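Long-range contact in glucoamylase (Thermoanaerobacterium thermosaccharolyticum, PDB 1LF9), which hydrolyses terminal alpha-1,4-linked glucose units one after another from the non-reducing ends of starch-like chains, releasing beta-D-glucose: residues W437-G442 against W573-H578. Residues are numbered along the deposited sequence; the frame is centred on the assembly and turned at random.
Sequences WEEIGG and WYRYNH. With AC1 (4,6-dideoxy-4-{[(1S,4R,5S,6S)-4,5,6-trihydroxy-3-(hydroxymethyl)cyclohex-2-en-1-yl]amino}-alpha-D-glucopyranose), chain C; GLC (alpha-D-glucopyranose), chain B.
Trp-437 and Arg-575 bring two irregular loops together with their CA atoms 8.2 Å apart; no backbone hydrogen bond joins the segments, which meet mainly through side chains beside a bound inhibitor. Arg-575 lies across one face of the Trp-437 indole: CD stands over the centre of the six-membered ring, a CH-pi contact, while CZ sits 4.5 Å from the centroid of the five-membered ring in a cation-pi contact. A turn at chi3 (-56°) bends Arg-575 so that its NH2 reaches O3 of AC1, 2.8 Å away in a nearly straight bond of 176°. The same O3 donates to the backbone O of Trp-437, so both segments grip one sugar hydroxyl. In glycoside hydrolase family 15, loops at one end of the (alpha/alpha)6 barrel build the active site; 437-442 links helices 414-428 and 445-464, and here Glu-438, probably the proton donor, meets N4A of AC1 through OE1 at 2.5 Å. Replacing Trp-437 with an alanine would probably remove the face on which the Arg-575 chain rests, opening a gap beneath it and leaving its guanidinium to the polar partners alone. Glu-439 divides its carboxylate: OE2 accepts from O2 of AC1 at 2.7 Å and forms a salt bridge with Arg-575 NH1, whose hydrogen bond is weak, at 3.1 Å. OE1 of Glu-439 lies 2.6 Å from Tyr-576 OH, at most a weak hydrogen bond, and is salt-bridged to Arg-504. NE of Arg-575 is salt-bridged to Asp-579, which probably helps to fix the rotation of the guanidinium. Tyr-576 meets the indole obliquely, its CD2 3.6 Å from CD1 of Trp-437.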
loop_
_atom_site.group_PDB
_atom_site.type_symbol
_atom_site.label_atom_id
_atom_site.label_comp_id
_atom_site.label_asym_id
_atom_site.label_seq_id
_atom_site.Cartn_x
_atom_site.Cartn_y
_atom_site.Cartn_z
ATOM N N TRP A 437 8.254 14.602 -1.483
ATOM C CA TRP A 437 6.982 14.480 -2.192
ATOM C C TRP A 437 7.243 14.180 -3.680
ATOM O O TRP A 437 6.317 14.054 -4.471
ATOM C CB TRP A 437 6.151 15.751 -2.033
ATOM C CG TRP A 437 5.779 16.084 -0.605
ATOM C CD1 TRP A 437 5.558 17.330 -0.100
ATOM C CD2 TRP A 437 5.540 15.165 0.480
ATOM N NE1 TRP A 437 5.197 17.249 1.219
ATOM C CE2 TRP A 437 5.177 15.936 1.602
ATOM C CE3 TRP A 437 5.596 13.768 0.610
ATOM C CZ2 TRP A 437 4.867 15.361 2.844
ATOM C CZ3 TRP A 437 5.288 13.195 1.846
ATOM C CH2 TRP A 437 4.926 13.996 2.946
ATOM N N GLU A 438 8.523 14.078 -4.041
ATOM C CA GLU A 438 8.950 13.722 -5.400
ATOM C C GLU A 438 8.551 14.698 -6.498
ATOM O O GLU A 438 8.308 14.284 -7.630
ATOM C CB GLU A 438 8.392 12.338 -5.747
ATOM C CG GLU A 438 8.454 11.358 -4.592
ATOM C CD GLU A 438 8.184 9.929 -5.017
ATOM O OE1 GLU A 438 7.004 9.517 -5.053
ATOM O OE2 GLU A 438 9.160 9.222 -5.336
ATOM N N GLU A 439 8.515 15.990 -6.202
ATOM C CA GLU A 439 8.080 16.929 -7.224
ATOM C C GLU A 439 8.975 18.112 -7.547
ATOM O O GLU A 439 8.920 18.620 -8.659
ATOM C CB GLU A 439 6.697 17.447 -6.843
ATOM C CG GLU A 439 5.797 16.363 -6.284
ATOM C CD GLU A 439 4.546 16.911 -5.646
ATOM O OE1 GLU A 439 4.640 17.902 -4.882
ATOM O OE2 GLU A 439 3.471 16.328 -5.887
ATOM N N ILE A 440 9.798 18.557 -6.605
ATOM C CA ILE A 440 10.609 19.732 -6.868
ATOM C C ILE A 440 11.987 19.685 -6.216
ATOM O O ILE A 440 12.160 19.094 -5.150
ATOM C CB ILE A 440 9.828 21.003 -6.417
ATOM C CG1 ILE A 440 10.605 22.268 -6.786
ATOM C CG2 ILE A 440 9.531 20.927 -4.917
ATOM C CD1 ILE A 440 9.855 23.554 -6.479
ATOM N N GLY A 441 12.962 20.310 -6.873
ATOM C CA GLY A 441 14.326 20.323 -6.373
ATOM C C GLY A 441 14.675 21.616 -5.671
ATOM O O GLY A 441 13.930 22.584 -5.743
ATOM N N GLY A 442 15.816 21.621 -4.992
ATOM C CA GLY A 442 16.252 22.798 -4.267
ATOM C C GLY A 442 16.709 22.430 -2.868
ATOM O O GLY A 442 17.055 21.279 -2.596
ATOM N N TRP A 573 -3.232 17.466 8.284
ATOM C CA TRP A 573 -2.609 18.519 7.495
ATOM C C TRP A 573 -2.473 18.146 6.019
ATOM O O TRP A 573 -2.537 16.968 5.653
ATOM C CB TRP A 573 -1.208 18.809 8.050
ATOM C CG TRP A 573 -1.187 19.498 9.378
ATOM C CD1 TRP A 573 -0.937 20.819 9.606
ATOM C CD2 TRP A 573 -1.476 18.917 10.659
ATOM N NE1 TRP A 573 -1.057 21.101 10.943
ATOM C CE2 TRP A 573 -1.389 19.954 11.614
ATOM C CE3 TRP A 573 -1.801 17.622 11.091
ATOM C CZ2 TRP A 573 -1.622 19.741 12.978
ATOM C CZ3 TRP A 573 -2.031 17.408 12.452
ATOM C CH2 TRP A 573 -1.941 18.465 13.377
ATOM N N TYR A 574 -2.289 19.165 5.188
ATOM C CA TYR A 574 -2.064 18.997 3.755
ATOM C C TYR A 574 -0.544 18.908 3.676
ATOM O O TYR A 574 0.147 19.327 4.606
ATOM C CB TYR A 574 -2.494 20.247 2.974
ATOM C CG TYR A 574 -3.982 20.468 2.857
ATOM C CD1 TYR A 574 -4.738 19.754 1.935
ATOM C CD2 TYR A 574 -4.635 21.409 3.663
ATOM C CE1 TYR A 574 -6.103 19.960 1.807
ATOM C CE2 TYR A 574 -6.011 21.626 3.544
ATOM C CZ TYR A 574 -6.734 20.894 2.613
ATOM O OH TYR A 574 -8.089 21.080 2.488
ATOM N N ARG A 575 -0.022 18.384 2.576
ATOM C CA ARG A 575 1.416 18.285 2.413
ATOM C C ARG A 575 2.021 19.678 2.240
ATOM O O ARG A 575 3.146 19.938 2.670
ATOM C CB ARG A 575 1.749 17.409 1.208
ATOM C CG ARG A 575 1.191 16.007 1.311
ATOM C CD ARG A 575 1.754 15.124 0.218
ATOM N NE ARG A 575 1.523 15.679 -1.103
ATOM C CZ ARG A 575 2.029 15.189 -2.229
ATOM N NH1 ARG A 575 1.771 15.755 -3.380
ATOM N NH2 ARG A 575 2.795 14.126 -2.209
ATOM N N TYR A 576 1.256 20.569 1.615
ATOM C CA TYR A 576 1.678 21.953 1.382
ATOM C C TYR A 576 0.547 22.701 0.683
ATOM O O TYR A 576 -0.318 22.082 0.065
ATOM C CB TYR A 576 2.965 22.001 0.529
ATOM C CG TYR A 576 2.876 21.281 -0.801
ATOM C CD1 TYR A 576 2.349 21.911 -1.928
ATOM C CD2 TYR A 576 3.267 19.949 -0.915
ATOM C CE1 TYR A 576 2.209 21.232 -3.137
ATOM C CE2 TYR A 576 3.127 19.258 -2.120
ATOM C CZ TYR A 576 2.598 19.904 -3.227
ATOM O OH TYR A 576 2.458 19.213 -4.416
ATOM N N ASN A 577 0.549 24.024 0.787
ATOM C CA ASN A 577 -0.493 24.818 0.161
ATOM C C ASN A 577 -0.440 24.703 -1.357
ATOM O O ASN A 577 0.634 24.787 -1.959
ATOM C CB ASN A 577 -0.384 26.297 0.570
ATOM C CG ASN A 577 0.967 26.654 1.172
ATOM O OD1 ASN A 577 2.009 26.228 0.695
ATOM N ND2 ASN A 577 0.947 27.449 2.227
ATOM N N HIS A 578 -1.613 24.498 -1.957
ATOM C CA HIS A 578 -1.787 24.383 -3.407
ATOM C C HIS A 578 -1.468 23.000 -3.971
ATOM O O HIS A 578 -1.378 22.815 -5.187
ATOM C CB HIS A 578 -0.969 25.467 -4.123
ATOM C CG HIS A 578 -1.287 26.854 -3.655
ATOM N ND1 HIS A 578 -2.529 27.429 -3.824
ATOM C CD2 HIS A 578 -0.551 27.751 -2.957
ATOM C CE1 HIS A 578 -2.547 28.616 -3.245
ATOM N NE2 HIS A 578 -1.360 28.837 -2.710
HETATM C C1 AC1 C . 3.077 11.648 -7.900
HETATM O O2 AC1 C . 3.161 13.934 -7.126
HETATM C C2 AC1 C . 2.997 12.587 -6.677
HETATM C C4A AC1 C . 6.181 8.386 -1.102
HETATM C C3 AC1 C . 4.065 12.195 -5.610
HETATM O O3 AC1 C . 3.949 13.097 -4.501
HETATM C C4 AC1 C . 3.804 10.734 -5.172
HETATM N N4A AC1 C . 4.789 10.319 -4.123
HETATM C C5 AC1 C . 3.943 9.799 -6.468
HETATM O O5 AC1 C . 2.952 10.241 -7.502
HETATM C C6 AC1 C . 3.688 8.331 -6.195
HETATM C C1B AC1 C . 4.111 9.863 -2.863
HETATM C C2B AC1 C . 4.736 10.525 -1.594
HETATM O O2B AC1 C . 4.707 11.922 -1.784
HETATM C C3B AC1 C . 6.160 9.976 -1.308
HETATM O O3B AC1 C . 6.696 10.581 -0.158
HETATM O O4 AC1 C . 7.497 7.969 -1.412
HETATM C C5B AC1 C . 5.089 7.637 -1.941
HETATM C C7B AC1 C . 4.164 8.324 -2.746
HETATM C C6B AC1 C . 5.028 6.114 -1.869
HETATM O O6B AC1 C . 4.199 5.722 -0.762
HETATM C C1 GLC B . 5.542 11.254 -12.653
HETATM C C2 GLC B . 4.096 10.751 -12.324
HETATM C C3 GLC B . 3.637 11.486 -11.021
HETATM C C4 GLC B . 4.621 11.082 -9.849
HETATM C C5 GLC B . 6.010 11.549 -10.233
HETATM C C6 GLC B . 7.023 11.126 -9.151
HETATM O O2 GLC B . 3.243 11.060 -13.413
HETATM O O3 GLC B . 2.337 11.053 -10.730
HETATM O O4 GLC B . 4.324 11.748 -8.569
HETATM O O5 GLC B . 6.407 10.937 -11.526
HETATM O O6 GLC B . 8.168 11.931 -9.221
#